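Local coordinates for D-alanyl-D-alanine carboxypeptidase DacD (Escherichia coli, PDB 5FSR), which removes the terminal D-alanine from peptidoglycan precursor peptides, acting as a penicillin-binding serine-type DD-carboxypeptidase in cell wall biogenesis, at residues P101-S106 and T169-D174; S107-K112 and L208-I213. All coordinates share one frame; numbering follows the deposited sequence.

Following the chain from the N terminus, 101-106 and 107-112 are consecutive parts of one long loop between strands 88-90 and 116-118. Helices 119-127, 132-143 and 146-159 come next, and then the loop holding 169-174, where contact 1 closes an excursion of 62 residues. After helix 182-193 the chain reaches the hairpin of strands 207-210 and 213-216, and there contact 2 closes a loop of 95 residues. Because the segments alternate along the chain, the two closures cross. The single long loop is thus tied through 101-106 to the segment whose His-171 lies beside Lys-67, and through 107-112 to the hairpin; within it, Phe-103 CB packs 4.2 Å from Leu-108 CD2.

Contact 1: residues P101-S106 and T169-D174; sequences PVFVGS and TVHGLD
The ring of Phe-103 turns its edge toward the face of His-171 in an offset edge-to-face pair, with centroids 5.9 Å apart and planes at 73°. This packing lies beside the active site of the serine DD-peptidase domain: the His-171 side chain is about 4 Å from that of Lys-67, the proton acceptor by similarity. Val-102 CG1 sits over the centre of one Phe-103 face, and Leu-173 CD1 covers one face of His-171 near its rim. In plane at the imidazole edge, Leu-173 N weakly hydrogen-bonds His-171 ND1.

Branched Leu-173 suits the wedge between the segments. Its CD1 reaches Val-102 O at 3.8 Å and Phe-103 CD1 at 4.1 Å, while CD2 touches Ser-106 CB. With CG2 anti to the backbone N, Val-102 sends that methyl to His-171 CE1, 4.1 Å away.

A type II turn from Phe-103 to Ser-106 shapes the loop, Gly-105 accepting its phi of 97°. Ser-106 OG hydrogen-bonds Asn-132 ND2, at the start of helix 132-143 in the Ser-X-Asn motif begun by Ser-130 (active site by similarity). Phe-103 O accepts from Ser-106 N and from Ser-106 OG, the hydroxyl 2.7 Å away in the carbonyl plane on a lone pair.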
ATOM      1  N   PRO A 101     -28.425  -2.647   8.786  1.00 54.83           N
ATOM      2  CA  PRO A 101     -28.339  -3.579   7.656  1.00 54.90           C
ATOM      3  C   PRO A 101     -27.099  -3.408   6.777  1.00 52.54           C
ATOM      4  O   PRO A 101     -26.672  -4.378   6.148  1.00 53.05           O
ATOM      5  CB  PRO A 101     -29.619  -3.292   6.847  1.00 57.37           C
ATOM      6  CG  PRO A 101     -30.305  -2.155   7.524  1.00 57.90           C
ATOM      7  CD  PRO A 101     -29.792  -2.104   8.920  1.00 56.76           C
ATOM      8  N   VAL A 102     -26.545  -2.195   6.727  1.00 50.08           N
ATOM      9  CA  VAL A 102     -25.280  -1.942   6.024  1.00 47.91           C
ATOM     10  C   VAL A 102     -24.239  -3.000   6.421  1.00 46.62           C
ATOM     11  O   VAL A 102     -23.519  -3.489   5.548  1.00 46.90           O
ATOM     12  CB  VAL A 102     -24.748  -0.482   6.202  1.00 46.46           C
ATOM     13  CG1 VAL A 102     -24.443  -0.152   7.658  1.00 45.58           C
ATOM     14  CG2 VAL A 102     -23.515  -0.219   5.338  1.00 45.18           C
ATOM     15  N   PHE A 103     -24.196  -3.390   7.703  1.00 45.81           N
ATOM     16  CA  PHE A 103     -23.129  -4.275   8.231  1.00 44.23           C
ATOM     17  C   PHE A 103     -23.305  -5.808   8.118  1.00 45.46           C
ATOM     18  O   PHE A 103     -22.304  -6.518   8.027  1.00 43.91           O
ATOM     19  CB  PHE A 103     -22.808  -3.933   9.704  1.00 43.25           C
ATOM     20  CG  PHE A 103     -22.246  -2.544   9.917  1.00 41.33           C
ATOM     21  CD1 PHE A 103     -21.197  -2.091   9.175  1.00 39.57           C
ATOM     22  CD2 PHE A 103     -22.760  -1.712  10.904  1.00 41.67           C
ATOM     23  CE1 PHE A 103     -20.688  -0.828   9.372  1.00 38.44           C
ATOM     24  CE2 PHE A 103     -22.255  -0.447  11.104  1.00 40.43           C
ATOM     25  CZ  PHE A 103     -21.215  -0.004  10.332  1.00 38.71           C
ATOM     26  N   VAL A 104     -24.535  -6.335   8.145  1.00 47.78           N
ATOM     27  CA  VAL A 104     -24.711  -7.796   8.371  1.00 49.25           C
ATOM     28  C   VAL A 104     -24.044  -8.606   7.239  1.00 48.96           C
ATOM     29  O   VAL A 104     -24.196  -8.287   6.047  1.00 49.51           O
ATOM     30  CB  VAL A 104     -26.179  -8.214   8.580  1.00 51.95           C
ATOM     31  CG1 VAL A 104     -26.329  -9.724   8.437  1.00 54.01           C
ATOM     32  CG2 VAL A 104     -26.692  -7.753   9.941  1.00 52.46           C
ATOM     33  N   GLY A 105     -23.273  -9.627   7.620  1.00 48.19           N
ATOM     34  CA  GLY A 105     -22.497 -10.422   6.655  1.00 47.60           C
ATOM     35  C   GLY A 105     -21.056  -9.974   6.552  1.00 44.69           C
ATOM     36  O   GLY A 105     -20.168 -10.781   6.262  1.00 45.23           O
ATOM     37  N   SER A 106     -20.822  -8.688   6.815  1.00 41.95           N
ATOM     38  CA  SER A 106     -19.512  -8.074   6.707  1.00 38.68           C
ATOM     39  C   SER A 106     -18.679  -8.376   7.936  1.00 37.24           C
ATOM     40  O   SER A 106     -19.189  -8.897   8.941  1.00 38.15           O
ATOM     41  CB  SER A 106     -19.656  -6.554   6.581  1.00 37.31           C
ATOM     42  OG  SER A 106     -19.704  -5.923   7.870  1.00 36.58           O
ATOM     43  N   THR A 169     -17.889   5.765   0.683  1.00 29.08           N
ATOM     44  CA  THR A 169     -18.191   5.371   2.074  1.00 28.37           C
ATOM     45  C   THR A 169     -16.908   5.078   2.804  1.00 26.53           C
ATOM     46  O   THR A 169     -15.930   4.807   2.152  1.00 25.51           O
ATOM     47  CB  THR A 169     -19.102   4.133   2.112  1.00 29.00           C
ATOM     48  OG1 THR A 169     -18.509   3.039   1.370  1.00 28.25           O
ATOM     49  CG2 THR A 169     -20.447   4.501   1.528  1.00 30.80           C
ATOM     50  N   VAL A 170     -16.949   5.097   4.151  1.00 26.02           N
ATOM     51  CA  VAL A 170     -15.738   4.936   5.012  1.00 24.57           C
ATOM     52  C   VAL A 170     -15.161   3.501   5.108  1.00 23.78           C
ATOM     53  O   VAL A 170     -14.120   3.291   5.724  1.00 23.11           O
ATOM     54  CB  VAL A 170     -15.989   5.399   6.490  1.00 24.47           C
ATOM     55  CG1 VAL A 170     -16.430   6.850   6.541  1.00 25.24           C
ATOM     56  CG2 VAL A 170     -16.980   4.494   7.208  1.00 25.14           C
ATOM     57  N   HIS A 171     -15.885   2.529   4.586  1.00 24.06           N
ATOM     58  CA  HIS A 171     -15.527   1.127   4.667  1.00 23.63           C
ATOM     59  C   HIS A 171     -15.620   0.364   3.324  1.00 24.09           C
ATOM     60  O   HIS A 171     -15.314  -0.815   3.295  1.00 23.95           O
ATOM     61  CB  HIS A 171     -16.449   0.428   5.698  1.00 24.33           C
ATOM     62  CG  HIS A 171     -17.844   0.966   5.735  1.00 25.37           C
ATOM     63  ND1 HIS A 171     -18.678   0.942   4.643  1.00 26.38           N
ATOM     64  CD2 HIS A 171     -18.540   1.572   6.729  1.00 25.87           C
ATOM     65  CE1 HIS A 171     -19.834   1.498   4.957  1.00 27.62           C
ATOM     66  NE2 HIS A 171     -19.787   1.866   6.225  1.00 27.26           N
ATOM     67  N   GLY A 172     -16.094   1.003   2.248  1.00 24.82           N
ATOM     68  CA  GLY A 172     -16.236   0.363   0.937  1.00 25.68           C
ATOM     69  C   GLY A 172     -17.536  -0.363   0.696  1.00 27.51           C
ATOM     70  O   GLY A 172     -17.883  -0.696  -0.448  1.00 28.68           O
ATOM     71  N   LEU A 173     -18.259  -0.657   1.765  1.00 28.10           N
ATOM     72  CA  LEU A 173     -19.635  -1.148   1.660  1.00 30.09           C
ATOM     73  C   LEU A 173     -20.602  -0.121   1.064  1.00 31.39           C
ATOM     74  O   LEU A 173     -20.343   1.082   1.122  1.00 30.98           O
ATOM     75  CB  LEU A 173     -20.157  -1.614   3.026  1.00 30.45           C
ATOM     76  CG  LEU A 173     -19.381  -2.612   3.901  1.00 29.64           C
ATOM     77  CD1 LEU A 173     -19.906  -2.486   5.325  1.00 29.81           C
ATOM     78  CD2 LEU A 173     -19.512  -4.035   3.366  1.00 30.70           C
ATOM     79  N   ASP A 174     -21.700  -0.618   0.496  1.00 33.42           N
ATOM     80  CA  ASP A 174     -22.756   0.198  -0.114  1.00 35.37           C
ATOM     81  C   ASP A 174     -22.199   1.435  -0.802  1.00 34.86           C
ATOM     82  O   ASP A 174     -22.619   2.579  -0.505  1.00 35.25           O
ATOM     83  CB  ASP A 174     -23.838   0.590   0.932  1.00 36.49           C
ATOM     84  CG  ASP A 174     -25.174   1.077   0.283  1.00 39.11           C
ATOM     85  OD1 ASP A 174     -25.275   1.153  -0.985  1.00 40.24           O
ATOM     86  OD2 ASP A 174     -26.130   1.389   1.054  1.00 40.19           O
TER

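Contact 2: residues S107-K112 and L208-I213; sequences SLMFLK and LTWNGI
A beta-hairpin of strands 207-210 and 213-216 leans on the loop 107-112, chiefly where Trp-210 meets Met-109 in a Met-aromatic contact. Met-109 CE lies over one indole face, 3.8 Å from the centroid of the five-membered ring and only 10° off its normal, a CH-pi approach; SD stands farther above the same ring. CG is anti to the backbone N (chi1 -168°) and the chain stays extended beyond it, which carries the methyl onto the tryptophan. A long, unbranched, polarisable side chain suits a broad flat partner.

Leu-111 adds its CD2 methyl obliquely, 3.7 Å from Trp-210 NE1. The exposed Phe-110 meets Ile-213 at about a right angle, CD2 to CD1 at 3.8 Å. The loop backbone is anchored by Asp-133, whose carboxylate accepts from Met-109 N and Leu-111 N.

Two waters bridge the segments, one between backbone carbonyls and one between a carbonyl and the Asn-211 side chain. The first lies 2.7 Å from Trp-210 O and 2.9 Å from Met-109 O, with more acceptors around it than protons, so its bonds are probably shared. The second donates to Asn-211 OD1 at 2.6 Å and weakly to Phe-110 O.

At the hairpin end, Trp-210 and Ile-213 exchange both backbone hydrogen bonds around Asn-211 and Gly-212. Both have positive phi, which asparagine and glycine tolerate well, characteristic of a beta-hairpin whose two-residue loop is a type I' turn.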
ATOM      1  N   SER A 107     -17.398  -8.016   7.841  1.00 34.66           N
ATOM      2  CA  SER A 107     -16.411  -8.267   8.885  1.00 33.55           C
ATOM      3  C   SER A 107     -16.462  -7.171   9.951  1.00 32.04           C
ATOM      4  O   SER A 107     -16.616  -5.984   9.633  1.00 30.86           O
ATOM      5  CB  SER A 107     -15.008  -8.374   8.272  1.00 32.69           C
ATOM      6  OG  SER A 107     -14.673  -7.197   7.551  1.00 31.49           O
ATOM      7  N   LEU A 108     -16.310  -7.575  11.218  1.00 31.78           N
ATOM      8  CA  LEU A 108     -16.554  -6.686  12.354  1.00 30.78           C
ATOM      9  C   LEU A 108     -15.508  -6.850  13.467  1.00 30.12           C
ATOM     10  O   LEU A 108     -14.894  -7.916  13.622  1.00 31.05           O
ATOM     11  CB  LEU A 108     -17.959  -6.946  12.896  1.00 32.29           C
ATOM     12  CG  LEU A 108     -19.175  -6.631  12.000  1.00 32.80           C
ATOM     13  CD1 LEU A 108     -20.429  -7.216  12.618  1.00 34.79           C
ATOM     14  CD2 LEU A 108     -19.366  -5.139  11.772  1.00 31.62           C
ATOM     15  N   MET A 109     -15.277  -5.771  14.208  1.00 28.57           N
ATOM     16  CA  MET A 109     -14.571  -5.824  15.483  1.00 28.35           C
ATOM     17  C   MET A 109     -15.522  -6.233  16.616  1.00 29.72           C
ATOM     18  O   MET A 109     -15.072  -6.644  17.698  1.00 30.38           O
ATOM     19  CB  MET A 109     -14.009  -4.433  15.773  1.00 26.98           C
ATOM     20  CG  MET A 109     -13.004  -4.331  16.895  1.00 26.85           C
ATOM     21  SD  MET A 109     -12.398  -2.645  16.962  1.00 25.39           S
ATOM     22  CE  MET A 109     -11.322  -2.853  18.355  1.00 26.05           C
ATOM     23  N   PHE A 110     -16.827  -6.062  16.370  1.00 30.13           N
ATOM     24  CA  PHE A 110     -17.909  -6.374  17.323  1.00 31.66           C
ATOM     25  C   PHE A 110     -17.845  -5.413  18.507  1.00 31.47           C
ATOM     26  O   PHE A 110     -17.743  -5.814  19.672  1.00 32.61           O
ATOM     27  CB  PHE A 110     -17.927  -7.849  17.765  1.00 33.32           C
ATOM     28  CG  PHE A 110     -18.154  -8.818  16.643  1.00 33.86           C
ATOM     29  CD1 PHE A 110     -19.383  -8.890  16.017  1.00 34.70           C
ATOM     30  CD2 PHE A 110     -17.152  -9.686  16.224  1.00 34.00           C
ATOM     31  CE1 PHE A 110     -19.613  -9.794  14.978  1.00 35.58           C
ATOM     32  CE2 PHE A 110     -17.370 -10.589  15.165  1.00 34.77           C
ATOM     33  CZ  PHE A 110     -18.602 -10.639  14.541  1.00 35.50           C
ATOM     34  N   LEU A 111     -17.913  -4.132  18.162  1.00 30.21           N
ATOM     35  CA  LEU A 111     -18.021  -3.046  19.124  1.00 30.19           C
ATOM     36  C   LEU A 111     -19.486  -2.881  19.526  1.00 31.44           C
ATOM     37  O   LEU A 111     -20.376  -3.123  18.734  1.00 31.71           O
ATOM     38  CB  LEU A 111     -17.545  -1.742  18.467  1.00 28.68           C
ATOM     39  CG  LEU A 111     -16.121  -1.626  17.979  1.00 27.40           C
ATOM     40  CD1 LEU A 111     -15.944  -0.320  17.219  1.00 26.36           C
ATOM     41  CD2 LEU A 111     -15.118  -1.729  19.120  1.00 27.65           C
ATOM     42  N   LYS A 112     -19.719  -2.425  20.744  1.00 32.39           N
ATOM     43  CA  LYS A 112     -21.070  -2.130  21.228  1.00 33.80           C
ATOM     44  C   LYS A 112     -21.161  -0.650  21.576  1.00 33.56           C
ATOM     45  O   LYS A 112     -20.195  -0.062  22.021  1.00 32.77           O
ATOM     46  CB  LYS A 112     -21.414  -2.999  22.420  1.00 35.56           C
ATOM     47  CG  LYS A 112     -22.813  -2.778  22.968  1.00 37.21           C
ATOM     48  N   LEU A 208      -6.377 -10.484  16.562  1.00 33.78           N
ATOM     49  CA  LEU A 208      -6.888  -9.546  17.531  1.00 33.77           C
ATOM     50  C   LEU A 208      -8.004 -10.216  18.365  1.00 36.11           C
ATOM     51  O   LEU A 208      -8.921 -10.844  17.823  1.00 36.47           O
ATOM     52  CB  LEU A 208      -7.379  -8.283  16.849  1.00 31.65           C
ATOM     53  CG  LEU A 208      -7.956  -7.237  17.787  1.00 31.32           C
ATOM     54  CD1 LEU A 208      -6.924  -6.647  18.721  1.00 31.54           C
ATOM     55  CD2 LEU A 208      -8.683  -6.159  17.015  1.00 29.75           C
ATOM     56  N   THR A 209      -7.864 -10.127  19.685  1.00 37.95           N
ATOM     57  CA  THR A 209      -8.938 -10.436  20.604  1.00 40.04           C
ATOM     58  C   THR A 209      -9.593  -9.111  20.962  1.00 39.27           C
ATOM     59  O   THR A 209      -8.895  -8.176  21.348  1.00 38.93           O
ATOM     60  CB  THR A 209      -8.412 -11.158  21.845  1.00 42.42           C
ATOM     61  OG1 THR A 209      -7.873 -12.410  21.428  1.00 43.79           O
ATOM     62  CG2 THR A 209      -9.527 -11.408  22.885  1.00 44.13           C
ATOM     63  N   TRP A 210     -10.911  -9.026  20.767  1.00 39.49           N
ATOM     64  CA  TRP A 210     -11.699  -7.906  21.254  1.00 39.04           C
ATOM     65  C   TRP A 210     -13.042  -8.351  21.813  1.00 40.59           C
ATOM     66  O   TRP A 210     -13.755  -9.132  21.178  1.00 40.96           O
ATOM     67  CB  TRP A 210     -11.933  -6.848  20.169  1.00 37.05           C
ATOM     68  CG  TRP A 210     -12.340  -5.592  20.828  1.00 36.61           C
ATOM     69  CD1 TRP A 210     -13.597  -5.042  20.892  1.00 36.79           C
ATOM     70  CD2 TRP A 210     -11.502  -4.792  21.653  1.00 36.50           C
ATOM     71  NE1 TRP A 210     -13.575  -3.911  21.695  1.00 36.93           N
ATOM     72  CE2 TRP A 210     -12.294  -3.730  22.160  1.00 36.63           C
ATOM     73  CE3 TRP A 210     -10.151  -4.857  21.998  1.00 36.44           C
ATOM     74  CZ2 TRP A 210     -11.767  -2.730  22.977  1.00 36.52           C
ATOM     75  CZ3 TRP A 210      -9.631  -3.871  22.815  1.00 36.61           C
ATOM     76  CH2 TRP A 210     -10.440  -2.820  23.300  1.00 36.66           C
ATOM     77  N   ASN A 211     -13.391  -7.804  22.986  1.00 41.80           N
ATOM     78  CA  ASN A 211     -14.598  -8.156  23.732  1.00 43.53           C
ATOM     79  C   ASN A 211     -14.884  -9.670  23.656  1.00 44.71           C
ATOM     80  O   ASN A 211     -15.943 -10.124  23.206  1.00 44.96           O
ATOM     81  CB  ASN A 211     -15.729  -7.212  23.243  1.00 43.19           C
ATOM     82  CG  ASN A 211     -17.122  -7.695  23.584  1.00 45.46           C
ATOM     83  OD1 ASN A 211     -17.945  -7.960  22.681  1.00 46.05           O
ATOM     84  ND2 ASN A 211     -17.407  -7.820  24.888  1.00 47.16           N
ATOM     85  N   GLY A 212     -13.871 -10.449  24.047  1.00 45.26           N
ATOM     86  CA  GLY A 212     -13.976 -11.923  24.122  1.00 46.79           C
ATOM     87  C   GLY A 212     -13.898 -12.699  22.808  1.00 45.82           C
ATOM     88  O   GLY A 212     -13.901 -13.922  22.836  1.00 47.69           O
ATOM     89  N   ILE A 213     -13.856 -12.015  21.666  1.00 42.88           N
ATOM     90  CA  ILE A 213     -13.805 -12.678  20.350  1.00 42.23           C
ATOM     91  C   ILE A 213     -12.429 -12.484  19.713  1.00 40.36           C
ATOM     92  O   ILE A 213     -11.980 -11.353  19.578  1.00 38.20           O
ATOM     93  CB  ILE A 213     -14.888 -12.126  19.401  1.00 41.06           C
ATOM     94  CG1 ILE A 213     -16.259 -12.594  19.868  1.00 43.00           C
ATOM     95  CG2 ILE A 213     -14.651 -12.570  17.954  1.00 40.48           C
ATOM     96  CD1 ILE A 213     -17.397 -11.745  19.372  1.00 42.09           C
TER
HETATM   97  O   HOH W   1     -13.611  -9.066  18.440  1.00 24.56           O
HETATM   98  O   HOH W   2     -20.134  -7.409  21.397  1.00 19.56           O